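Local coordinates for dihydropteroate synthase (Clostridioides difficile, PDB 6PZ2), which probably catalyses the joining of 4-aminobenzoate to a dihydropterin pyrophosphate to give dihydropteroate, a step of folate synthesis, at residues V111-V114 with W115-K119; K154-F157 with K158-E162; N19-P22 with D23-S26; N189-V192 with L193-N197; E229-I232 with A233-L237. All blocks are in the same frame, centred on the assembly; numbering follows the deposited sequence.

Contact 1: residues V111-V114 with W115-K119. With PT1 (pteroic acid), chain K.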
# COMPACT_ATOMS: atom_id res chain seq x y z
N VAL A 111 20.37 -14.32 -12.87
CA VAL A 111 21.26 -13.19 -12.92
C VAL A 111 20.35 -11.96 -12.97
O VAL A 111 19.51 -11.82 -13.83
CB VAL A 111 22.20 -13.26 -14.13
CG1 VAL A 111 23.04 -12.00 -14.26
CG2 VAL A 111 23.10 -14.49 -14.10
N ASN A 112 20.57 -11.06 -12.04
CA ASN A 112 19.92 -9.82 -11.99
C ASN A 112 20.85 -8.76 -12.58
O ASN A 112 21.68 -8.20 -11.86
CB ASN A 112 19.53 -9.50 -10.54
CG ASN A 112 18.82 -8.17 -10.40
OD1 ASN A 112 18.25 -7.70 -11.38
ND2 ASN A 112 18.87 -7.56 -9.22
N ASP A 113 20.65 -8.40 -13.84
CA ASP A 113 21.58 -7.48 -14.51
C ASP A 113 20.99 -6.07 -14.60
O ASP A 113 20.14 -5.82 -15.44
CB ASP A 113 21.86 -7.97 -15.93
CG ASP A 113 22.93 -7.19 -16.67
OD1 ASP A 113 23.34 -6.12 -16.17
OD2 ASP A 113 23.39 -7.68 -17.71
N VAL A 114 21.55 -5.13 -13.84
CA VAL A 114 21.05 -3.76 -13.82
C VAL A 114 21.51 -2.96 -15.04
O VAL A 114 21.24 -1.76 -15.08
CB VAL A 114 21.44 -2.99 -12.54
CG1 VAL A 114 20.89 -3.67 -11.29
CG2 VAL A 114 22.94 -2.76 -12.45
N TRP A 115 22.17 -3.59 -16.00
CA TRP A 115 22.41 -2.96 -17.31
C TRP A 115 21.73 -3.74 -18.44
O TRP A 115 21.87 -3.40 -19.61
CB TRP A 115 23.91 -2.80 -17.55
CG TRP A 115 24.41 -1.55 -16.91
CD1 TRP A 115 25.12 -1.41 -15.76
CD2 TRP A 115 24.15 -0.23 -17.40
NE1 TRP A 115 25.34 -0.08 -15.50
CE2 TRP A 115 24.75 0.67 -16.49
CE3 TRP A 115 23.47 0.27 -18.51
CZ2 TRP A 115 24.68 2.05 -16.66
CZ3 TRP A 115 23.44 1.63 -18.70
CH2 TRP A 115 24.03 2.50 -17.78
N GLY A 116 20.95 -4.76 -18.11
CA GLY A 116 20.07 -5.35 -19.10
C GLY A 116 20.82 -5.90 -20.30
O GLY A 116 20.37 -5.78 -21.44
N LEU A 117 21.95 -6.53 -19.97
CA LEU A 117 22.83 -7.26 -20.84
C LEU A 117 23.69 -6.28 -21.64
O LEU A 117 24.37 -6.74 -22.51
CB LEU A 117 22.07 -8.17 -21.81
CG LEU A 117 21.06 -9.12 -21.19
CD1 LEU A 117 20.38 -9.92 -22.27
CD2 LEU A 117 21.71 -10.05 -20.19
N ARG A 118 23.68 -4.99 -21.36
CA ARG A 118 24.41 -4.05 -22.24
C ARG A 118 25.81 -3.74 -21.73
O ARG A 118 26.54 -3.06 -22.43
CB ARG A 118 23.70 -2.70 -22.32
CG ARG A 118 22.27 -2.74 -22.84
CD ARG A 118 22.03 -3.58 -24.08
NE ARG A 118 20.65 -3.55 -24.54
CZ ARG A 118 20.10 -2.49 -25.12
NH1 ARG A 118 20.86 -1.47 -25.50
NH2 ARG A 118 18.78 -2.43 -25.28
N LYS A 119 26.20 -4.04 -20.50
CA LYS A 119 27.48 -3.56 -20.04
C LYS A 119 28.54 -4.61 -20.32
O LYS A 119 29.67 -4.26 -20.44
CB LYS A 119 27.50 -3.21 -18.55
CG LYS A 119 28.25 -1.93 -18.21
CD LYS A 119 28.12 -0.87 -19.29
CE LYS A 119 27.80 0.54 -18.83
NZ LYS A 119 27.19 1.32 -19.93
C2 PT1 K . 16.12 -2.57 -9.11
C3 PT1 K . 17.38 -2.47 -8.39
C5 PT1 K . 18.25 -3.64 -8.54
N6 PT1 K . 17.76 -1.43 -7.61
C7 PT1 K . 16.69 -4.66 -9.97
N9 PT1 K . 17.87 -4.64 -9.33
C10 PT1 K . 18.96 -1.44 -7.01
N11 PT1 K . 16.33 -5.71 -10.73
C12 PT1 K . 19.82 -2.54 -7.18
C21 PT1 K . 17.90 6.12 -5.50
O22 PT1 K . 17.45 6.89 -6.36
O1 PT1 K . 15.21 -1.58 -9.06
N4 PT1 K . 15.83 -3.63 -9.88
N8 PT1 K . 19.44 -3.62 -7.90
C13 PT1 K . 19.39 -0.25 -6.17
N14 PT1 K . 19.43 0.92 -7.04
C15 PT1 K . 19.11 2.16 -6.62
C16 PT1 K . 19.00 2.49 -5.26
C17 PT1 K . 18.82 3.12 -7.58
C18 PT1 K . 18.64 3.79 -4.90
C19 PT1 K . 18.46 4.42 -7.22
C20 PT1 K . 18.36 4.75 -5.88
O23 PT1 K . 17.90 6.47 -4.32
O HOH W 1 25.78 -6.38 -18.55

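Contact 2: residues K154-F157 with K158-E162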
# COMPACT_ATOMS: atom_id res chain seq x y z
N LYS A 154 10.50 0.19 -23.65
CA LYS A 154 10.08 -1.02 -24.37
C LYS A 154 11.04 -1.34 -25.52
O LYS A 154 11.28 -2.52 -25.80
CB LYS A 154 8.66 -0.86 -24.91
CG LYS A 154 7.55 -1.02 -23.88
CD LYS A 154 6.21 -0.69 -24.49
CE LYS A 154 5.02 -1.14 -23.67
NZ LYS A 154 3.77 -0.95 -24.44
N ASP A 155 11.53 -0.31 -26.21
CA ASP A 155 12.49 -0.50 -27.30
C ASP A 155 13.76 -1.18 -26.76
O ASP A 155 14.32 -2.12 -27.36
CB ASP A 155 12.89 0.85 -27.93
CG ASP A 155 11.83 1.47 -28.84
OD1 ASP A 155 10.89 0.75 -29.22
OD2 ASP A 155 11.94 2.67 -29.16
N PHE A 156 14.22 -0.68 -25.61
CA PHE A 156 15.39 -1.19 -24.94
C PHE A 156 15.18 -2.66 -24.59
O PHE A 156 16.06 -3.47 -24.86
CB PHE A 156 15.67 -0.36 -23.69
CG PHE A 156 16.80 -0.83 -22.82
CD1 PHE A 156 18.01 -0.14 -22.81
CD2 PHE A 156 16.64 -1.92 -21.98
CE1 PHE A 156 19.05 -0.58 -22.01
CE2 PHE A 156 17.69 -2.37 -21.19
CZ PHE A 156 18.89 -1.69 -21.20
N PHE A 157 14.01 -3.00 -24.06
CA PHE A 157 13.77 -4.40 -23.74
C PHE A 157 13.81 -5.27 -25.00
O PHE A 157 14.25 -6.41 -24.93
CB PHE A 157 12.42 -4.60 -23.04
CG PHE A 157 12.38 -4.07 -21.63
CD1 PHE A 157 11.19 -3.58 -21.10
CD2 PHE A 157 13.49 -4.12 -20.81
CE1 PHE A 157 11.13 -3.12 -19.80
CE2 PHE A 157 13.42 -3.68 -19.50
CZ PHE A 157 12.24 -3.18 -19.00
N LYS A 158 13.31 -4.76 -26.11
CA LYS A 158 13.23 -5.53 -27.33
C LYS A 158 14.64 -5.89 -27.80
O LYS A 158 14.91 -7.02 -28.18
CB LYS A 158 12.56 -4.76 -28.46
CG LYS A 158 11.23 -5.34 -28.92
CD LYS A 158 10.21 -5.52 -27.81
CE LYS A 158 8.82 -5.76 -28.36
NZ LYS A 158 8.28 -4.52 -28.97
N VAL A 159 15.52 -4.91 -27.77
CA VAL A 159 16.89 -5.15 -28.17
C VAL A 159 17.58 -6.15 -27.22
O VAL A 159 18.27 -7.05 -27.68
CB VAL A 159 17.66 -3.81 -28.19
CG1 VAL A 159 19.16 -4.05 -28.31
CG2 VAL A 159 17.14 -2.90 -29.30
N SER A 160 17.45 -5.96 -25.91
CA SER A 160 18.07 -6.86 -24.92
C SER A 160 17.48 -8.26 -25.06
O SER A 160 18.20 -9.24 -24.93
CB SER A 160 17.92 -6.33 -23.51
OG SER A 160 18.56 -5.05 -23.39
N ILE A 161 16.20 -8.36 -25.37
CA ILE A 161 15.58 -9.69 -25.49
C ILE A 161 16.15 -10.39 -26.73
O ILE A 161 16.39 -11.60 -26.73
CB ILE A 161 14.04 -9.59 -25.56
CG1 ILE A 161 13.44 -9.09 -24.25
CG2 ILE A 161 13.40 -10.92 -25.99
CD1 ILE A 161 11.98 -8.70 -24.36
N GLU A 162 16.38 -9.63 -27.79
CA GLU A 162 16.95 -10.21 -29.01
C GLU A 162 18.40 -10.66 -28.77
O GLU A 162 18.76 -11.76 -29.23
CB GLU A 162 16.81 -9.26 -30.20
CG GLU A 162 15.48 -9.48 -30.91
CD GLU A 162 15.04 -8.40 -31.89
OE1 GLU A 162 15.91 -7.61 -32.34
OE2 GLU A 162 13.83 -8.33 -32.20

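Contact 3: residues N19-P22 with D23-S26. With SO4 (sulfate ion), chain B.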
# COMPACT_ATOMS: atom_id res chain seq x y z
N ASN A 19 22.97 -7.20 0.44
CA ASN A 19 24.20 -6.52 -0.02
C ASN A 19 25.36 -6.89 0.91
O ASN A 19 25.21 -6.83 2.11
CB ASN A 19 24.06 -4.99 -0.06
CG ASN A 19 23.11 -4.53 -1.16
OD1 ASN A 19 23.26 -4.94 -2.32
ND2 ASN A 19 22.12 -3.72 -0.81
N VAL A 20 26.52 -7.24 0.37
CA VAL A 20 27.61 -7.70 1.21
C VAL A 20 28.86 -6.88 0.90
O VAL A 20 29.96 -7.36 1.12
CB VAL A 20 27.87 -9.21 1.08
CG1 VAL A 20 26.68 -10.03 1.54
CG2 VAL A 20 28.26 -9.62 -0.33
N THR A 21 28.67 -5.67 0.41
CA THR A 21 29.76 -4.69 0.41
C THR A 21 30.20 -4.41 1.85
O THR A 21 29.43 -4.61 2.81
CB THR A 21 29.35 -3.36 -0.23
OG1 THR A 21 28.21 -2.82 0.45
CG2 THR A 21 28.99 -3.48 -1.69
N PRO A 22 31.41 -3.88 2.01
CA PRO A 22 31.95 -3.51 3.32
C PRO A 22 31.05 -2.53 4.11
O PRO A 22 30.78 -2.81 5.29
CB PRO A 22 33.32 -2.88 3.06
CG PRO A 22 33.75 -3.47 1.74
CD PRO A 22 32.48 -3.88 1.01
N ASP A 23 30.57 -1.46 3.46
CA ASP A 23 29.64 -0.45 4.08
C ASP A 23 28.36 -1.15 4.55
O ASP A 23 27.60 -0.57 5.31
CB ASP A 23 29.10 0.66 3.16
CG ASP A 23 28.02 1.56 3.79
OD1 ASP A 23 28.31 2.18 4.85
OD2 ASP A 23 26.87 1.63 3.25
N SER A 24 28.05 -2.35 4.07
CA SER A 24 26.79 -2.98 4.50
C SER A 24 26.94 -3.49 5.94
O SER A 24 25.95 -3.87 6.51
CB SER A 24 26.36 -4.13 3.61
OG SER A 24 26.35 -3.79 2.24
N PHE A 25 28.15 -3.58 6.50
CA PHE A 25 28.36 -4.25 7.81
C PHE A 25 28.75 -3.20 8.85
O PHE A 25 29.37 -2.20 8.46
CB PHE A 25 29.47 -5.31 7.70
CG PHE A 25 29.13 -6.45 6.79
CD1 PHE A 25 28.36 -7.50 7.24
CD2 PHE A 25 29.51 -6.44 5.46
CE1 PHE A 25 27.97 -8.52 6.39
CE2 PHE A 25 29.17 -7.48 4.62
CZ PHE A 25 28.40 -8.52 5.08
N SER A 26 28.47 -3.42 10.13
CA SER A 26 29.01 -2.55 11.22
C SER A 26 30.54 -2.45 11.13
O SER A 26 31.12 -1.38 11.31
CB SER A 26 28.62 -3.05 12.58
OG SER A 26 27.27 -3.46 12.61
S SO4 B . 19.65 -1.31 -2.61
O1 SO4 B . 20.27 -0.01 -2.97
O2 SO4 B . 20.20 -2.37 -3.48
O3 SO4 B . 18.19 -1.23 -2.78
O4 SO4 B . 19.97 -1.63 -1.20

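Contact 4: residues N189-V192 with L193-N197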
# COMPACT_ATOMS: atom_id res chain seq x y z
N ASN A 189 10.44 8.88 -12.92
CA ASN A 189 10.19 7.72 -12.07
C ASN A 189 8.70 7.60 -11.75
O ASN A 189 8.10 6.50 -11.84
CB ASN A 189 11.02 7.80 -10.79
CG ASN A 189 12.47 7.44 -11.01
OD1 ASN A 189 12.75 6.47 -11.70
ND2 ASN A 189 13.38 8.23 -10.45
N ILE A 190 8.10 8.74 -11.39
CA ILE A 190 6.64 8.85 -11.11
C ILE A 190 5.84 8.39 -12.34
O ILE A 190 4.88 7.57 -12.29
CB ILE A 190 6.28 10.27 -10.66
CG1 ILE A 190 6.83 10.55 -9.26
CG2 ILE A 190 4.79 10.56 -10.74
CD1 ILE A 190 6.34 9.62 -8.19
N GLU A 191 6.27 8.89 -13.48
CA GLU A 191 5.55 8.59 -14.69
C GLU A 191 5.60 7.10 -15.02
O GLU A 191 4.60 6.50 -15.45
CB GLU A 191 6.15 9.38 -15.85
CG GLU A 191 5.48 8.98 -17.15
CD GLU A 191 5.61 9.92 -18.33
OE1 GLU A 191 6.43 10.87 -18.24
OE2 GLU A 191 4.93 9.64 -19.34
N VAL A 192 6.79 6.51 -14.87
CA VAL A 192 6.95 5.07 -15.12
C VAL A 192 6.08 4.24 -14.16
O VAL A 192 5.48 3.25 -14.56
CB VAL A 192 8.45 4.71 -15.01
CG1 VAL A 192 8.65 3.20 -14.94
CG2 VAL A 192 9.27 5.31 -16.14
N LEU A 193 6.05 4.60 -12.88
CA LEU A 193 5.20 3.93 -11.90
C LEU A 193 3.73 4.05 -12.29
O LEU A 193 3.00 3.04 -12.29
CB LEU A 193 5.47 4.54 -10.52
CG LEU A 193 6.80 4.17 -9.87
CD1 LEU A 193 7.02 4.95 -8.59
CD2 LEU A 193 6.87 2.67 -9.58
N ARG A 194 3.33 5.25 -12.70
CA ARG A 194 1.94 5.52 -13.12
C ARG A 194 1.59 4.65 -14.34
O ARG A 194 0.49 4.13 -14.43
CB ARG A 194 1.78 7.03 -13.40
CG ARG A 194 0.36 7.57 -13.44
CD ARG A 194 0.29 8.95 -14.07
NE ARG A 194 1.23 9.93 -13.53
CZ ARG A 194 2.12 10.62 -14.24
NH1 ARG A 194 2.93 11.47 -13.64
NH2 ARG A 194 2.17 10.47 -15.56
N ARG A 195 2.53 4.47 -15.28
CA ARG A 195 2.21 3.82 -16.56
C ARG A 195 2.70 2.36 -16.61
O ARG A 195 2.64 1.72 -17.64
CB ARG A 195 2.80 4.66 -17.70
CG ARG A 195 2.23 6.08 -17.75
CD ARG A 195 2.92 6.95 -18.80
NE ARG A 195 2.73 6.38 -20.13
CZ ARG A 195 3.40 6.76 -21.19
NH1 ARG A 195 4.21 7.80 -21.08
NH2 ARG A 195 3.32 6.06 -22.31
N LEU A 196 3.11 1.83 -15.47
CA LEU A 196 3.83 0.57 -15.41
C LEU A 196 3.03 -0.52 -16.11
O LEU A 196 3.66 -1.40 -16.70
CB LEU A 196 4.11 0.21 -13.94
CG LEU A 196 5.06 -0.95 -13.70
CD1 LEU A 196 6.43 -0.66 -14.30
CD2 LEU A 196 5.20 -1.24 -12.21
N ASN A 197 1.71 -0.45 -16.11
CA ASN A 197 0.90 -1.54 -16.70
C ASN A 197 1.14 -1.63 -18.21
O ASN A 197 0.85 -2.68 -18.80
CB ASN A 197 -0.61 -1.38 -16.47
CG ASN A 197 -1.21 -0.24 -17.28
OD1 ASN A 197 -0.89 0.94 -17.08
ND2 ASN A 197 -2.00 -0.61 -18.27

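Contact 5: residues E229-I232 with A233-L237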
# COMPACT_ATOMS: atom_id res chain seq x y z
N GLU A 229 6.40 2.98 4.21
CA GLU A 229 5.01 2.97 3.78
C GLU A 229 4.94 3.45 2.33
O GLU A 229 4.09 2.97 1.58
CB GLU A 229 3.93 3.60 4.67
CG GLU A 229 4.29 4.50 5.81
CD GLU A 229 5.12 3.97 6.97
OE1 GLU A 229 4.67 3.02 7.65
OE2 GLU A 229 6.21 4.54 7.17
N GLY A 230 5.87 4.29 1.88
CA GLY A 230 5.96 4.60 0.45
C GLY A 230 6.26 3.38 -0.40
O GLY A 230 5.70 3.18 -1.49
N THR A 231 7.18 2.55 0.08
CA THR A 231 7.58 1.38 -0.66
C THR A 231 6.38 0.42 -0.74
O THR A 231 6.06 -0.15 -1.80
CB THR A 231 8.76 0.69 0.04
OG1 THR A 231 9.86 1.61 0.07
CG2 THR A 231 9.08 -0.64 -0.59
N ILE A 232 5.70 0.28 0.40
CA ILE A 232 4.48 -0.56 0.40
C ILE A 232 3.47 -0.02 -0.61
O ILE A 232 2.90 -0.79 -1.36
CB ILE A 232 3.89 -0.69 1.82
CG1 ILE A 232 4.83 -1.54 2.67
CG2 ILE A 232 2.49 -1.27 1.77
CD1 ILE A 232 4.40 -1.59 4.11
N ALA A 233 3.36 1.30 -0.75
CA ALA A 233 2.44 1.83 -1.72
C ALA A 233 2.84 1.38 -3.13
O ALA A 233 1.96 0.95 -3.92
CB ALA A 233 2.37 3.33 -1.62
N THR A 234 4.13 1.44 -3.45
CA THR A 234 4.56 1.09 -4.81
C THR A 234 4.46 -0.43 -5.03
O THR A 234 4.15 -0.89 -6.13
CB THR A 234 5.98 1.58 -5.09
OG1 THR A 234 6.87 0.89 -4.21
CG2 THR A 234 6.13 3.07 -4.87
N THR A 235 4.72 -1.22 -4.00
CA THR A 235 4.49 -2.66 -4.12
C THR A 235 3.04 -2.92 -4.53
O THR A 235 2.76 -3.70 -5.43
CB THR A 235 4.82 -3.36 -2.80
OG1 THR A 235 6.24 -3.39 -2.66
CG2 THR A 235 4.30 -4.78 -2.71
N VAL A 236 2.11 -2.25 -3.86
CA VAL A 236 0.66 -2.52 -4.02
C VAL A 236 0.19 -2.11 -5.41
O VAL A 236 -0.50 -2.87 -6.12
CB VAL A 236 -0.14 -1.82 -2.89
CG1 VAL A 236 -1.64 -1.81 -3.12
CG2 VAL A 236 0.17 -2.48 -1.56
N LEU A 237 0.57 -0.91 -5.81
CA LEU A 237 0.23 -0.38 -7.12
C LEU A 237 0.89 -1.22 -8.22
O LEU A 237 0.29 -1.46 -9.28
CB LEU A 237 0.69 1.09 -7.19
CG LEU A 237 -0.03 2.02 -6.22
CD1 LEU A 237 0.62 3.39 -6.15
CD2 LEU A 237 -1.50 2.17 -6.59

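Contact 1: residues V111-V114 with W115-K119
One carboxylate, that of Asp-113, gathers two backbone N-H groups of the turn that follows it, one on each oxygen. Trp-115 N gives its hydrogen to Asp-113 OD1 at 2.8 Å, and Leu-117 N reaches Asp-113 OD2 at 2.9 Å, a more bent bond (N-H...O 135°). Neither donor lies in the carboxylate plane; the one from Leu-117 stands 72° out of it. CG of Asp-113 is swung away from its own N (chi1 -173°), which carries the carboxylate forward over the turn. A water bonded to Asp-113 OD2 at 2.8 Å also accepts from Lys-119 N, so OD2 has two partners and its hold extends two residues further. The backbone adds a bond of its own: Gly-116 N to Asp-113 O, 3.0 Å, closes a type I turn, and a type I' turn runs straight on from Trp-115 to Arg-118. Gly-116 and Leu-117 both take positive phi here. Further out, Lys-119 CE lies 3.8 Å above the Trp-115 ring plane, over its centre. Just before the turn, Asn-112 reads the pterin edge of pteroic acid with both ends of its amide: OD1 accepts from ligand N11 at 2.8 Å, while ND2 donates to ligand N9 at 3.1 Å. Val-114 CG1 also lies against this pterin. Strand 110-113 lies between strands 90-93 and 133-137, and the turn leaves its end, with Leu-117 packed on helix 123-129 and Gly-116 and Arg-118 bonded to helix 149-166.

Contact 2: residues K154-F157 with K158-E162
Helix 149-166, the helix of a beta-alpha-beta unit between strands 133-137 and 174-177, supplies every residue of this contact, and two successive turns meet here. Phe-156 and Ser-160 touch one turn apart: Ser-160 OG lies 3.6 Å from Phe-156 CE2, approaching the ring obliquely. In the backbone, Ser-160 N donates to Phe-156 O at 3.0 Å, an almost straight bond (N-H...O 173°). The neighbouring i to i+4 bonds run from Lys-158 N to Lys-154 O at 3.0 Å and from Val-159 N to Asp-155 O at 3.1 Å. CG of Phe-156 points away from its backbone N (chi1 176°), and the ring stands off the helix on the same side as the serine hydroxyl. Val-159 CG2 rests on Asp-155 O at 3.5 Å. Elsewhere round the helix the Ile-161 side chain follows that of Phe-157, though its exact placement is doubtful. Lys-158, bent at its second and fourth torsions, lays CD 3.8 Å from Lys-154 O before its ammonium turns outward. Asp-155 finds its charge partner away from the pair of turns, in a salt bridge with Lys-147. The loop residue Arg-118 ties the Phe-156 and Ser-160 side together: its guanidinium bonds to Ser-160 OG and Phe-156 O and makes a cation-pi contact with the Phe-156 ring. Ser-160 OG is also bonded to Gly-116 O. The chemistry thus divides the helix: a hydroxyl, a carbonyl and an aromatic ring together receive one arginine and probably hold its guanidinium in place, while the side chains of Phe-157 and Ile-161 offer only carbon.

Contact 3: residues N19-P22 with D23-S26
Thr-21 holds OG1 between its backbone N and carbonyl carbon (chi1 57°), and Ser-24 sends OG back beside its own N (chi1 -50°), two turns of the side chain that bring the hydroxyls face to face. Thr-21 OG1 and Ser-24 OG are 2.8 Å apart in a hydrogen bond that either could donate. Ser-24 OG also lies 3.2 Å from Asn-19 O, at best a weak bond. Behind the hydroxyls the chain tightens into a single 3-10 turn: Ser-24 N reaches Thr-21 O at 2.9 Å and Phe-25 N reaches Pro-22 O at 3.0 Å, both donors well above the carbonyl planes. Phe-25 folds its ring back against Val-20 and Thr-21. Its edge meets Val-20 O in plane, with Phe-25 CE2 3.6 Å from that oxygen, and Phe-25 CZ touches Val-20 CB at 4.1 Å. The ring also packs on helix 33-46. At the other end Asn-19 ND2 bonds weakly, at 3.0 Å, to O4 of a sulfate probably from the crystallisation liquor. Arg-60, Arg-247 and His-249 also hold this ion, perhaps marking the substrate's pyrophosphate site. The turn begins the long loop after the first TIM-barrel strand, at the C-terminal strand ends where this family has its active site.

Contact 4: residues N189-V192 with L193-N197
Glu-191 and Arg-195 lie side by side along one face of helix 186-195, pointing the same way, and meet in a salt bridge: Glu-191 OE2 to Arg-195 NH1, 2.6 Å. OE2 is approached on its anti side, 26° out of the carboxylate plane, yet it sits almost exactly in the guanidinium plane. An extended glutamate chain, leaving with CG turned from its N (chi1 175°), makes the reach possible. Arg-195 NH1 is shared with Asp-148, while NE pairs with Glu-198 and NH2 also bonds just beyond the segment, so carboxylates on several sides probably steady the charge. Arg-194 behaves differently. In one of its two modelled conformers, and so less certainly, its guanidinium lays one face over Glu-191 CA, offset toward the rim, while NE donates to Ile-264 O of the second subunit. In the backbone, Leu-193 N bonds to Asn-189 O at 3.0 Å and Arg-194 N to Ile-190 O at 2.8 Å. Arg-195 N serves two carbonyls, Glu-191 O at 2.9 Å and, weakly, Val-192 O at 3.3 Å. Asn-189 OD1 accepts from Gly-181 N, and Asn-189 ND2 bonds weakly to Lys-184 O. Val-192 and Arg-195 pack on helix 149-166, Asn-189 and Ile-190 on helix 214-217, and Ile-190 also meets Ala-263 of the second subunit.

Contact 5: residues E229-I232 with A233-L237
Thr-231 O is gripped twice from the next turn of helix 228-240: Thr-235 N donates to it at 2.8 Å, nearly straight (N-H...O 167°), and Thr-234 OG1 donates at 2.7 Å. The two donors reach the oxygen differently. Thr-235 N comes close to the line of the carbonyl bond, whereas the hydroxyl arrives from the flank, at a C=O...O angle of 120° and a little off the carbonyl plane. Thr-234 can do this because its OG1 sits between its own N and carbonyl carbon (chi1 64°), folded back on the preceding turn; its methyl, CG2, meanwhile rests 3.4 Å from Gly-230 O. Regular helix bonds flank this point, with Ala-233 N on Glu-229 O at 3.0 Å, Thr-234 N on Gly-230 O, and Val-236 N on Ile-232 O at 3.0 Å. On another face Ile-232 CG2 meets Val-236 CG2 at 4.2 Å, one branched side chain following the other along the helix. In the next shell, Thr-210 bonds to the Thr-234 hydroxyl, and Asn-254 of helix 251-265 bonds to that of Thr-235. The Thr-231 hydroxyl has weak bonds to Arg-212 N and Arg-227 O. Beyond Ile-232 and Val-236 comes the second subunit: Ile-232 packs on its own copy there, and Val-236 on Leu-237 of that subunit. A hydroxyl bonded back to a carbonyl of the preceding turn is a familiar habit of threonine within helices; here it belongs to an outer helix of the TIM barrel, and this helix also lines the dimer interface.

How the contacts relate
Contacts 1, 4 and 5 are largely buried, contact 2 is partly so, and contact 3 lies at the surface. Contacts 2, 4 and 5 are each two turns of one helix, whereas contacts 1 and 3 are turns in loops after strands. Asparagines in contacts 1 and 3 meet pteroic acid and a sulfate respectively; the centres of these contacts lie about 22 Å apart. Contacts 1 and 2 touch through polar bonds to Ser-160; contacts 4 and 5 meet by packing, Leu-193 CD1 against Thr-234 CG2, and both reach the second subunit. A salt bridge sets contact 4 apart; contact 1 has a carboxylate gripping amides, contact 2 a ring beside a hydroxyl, contact 3 paired hydroxyls, contact 5 a hydroxyl on a carbonyl.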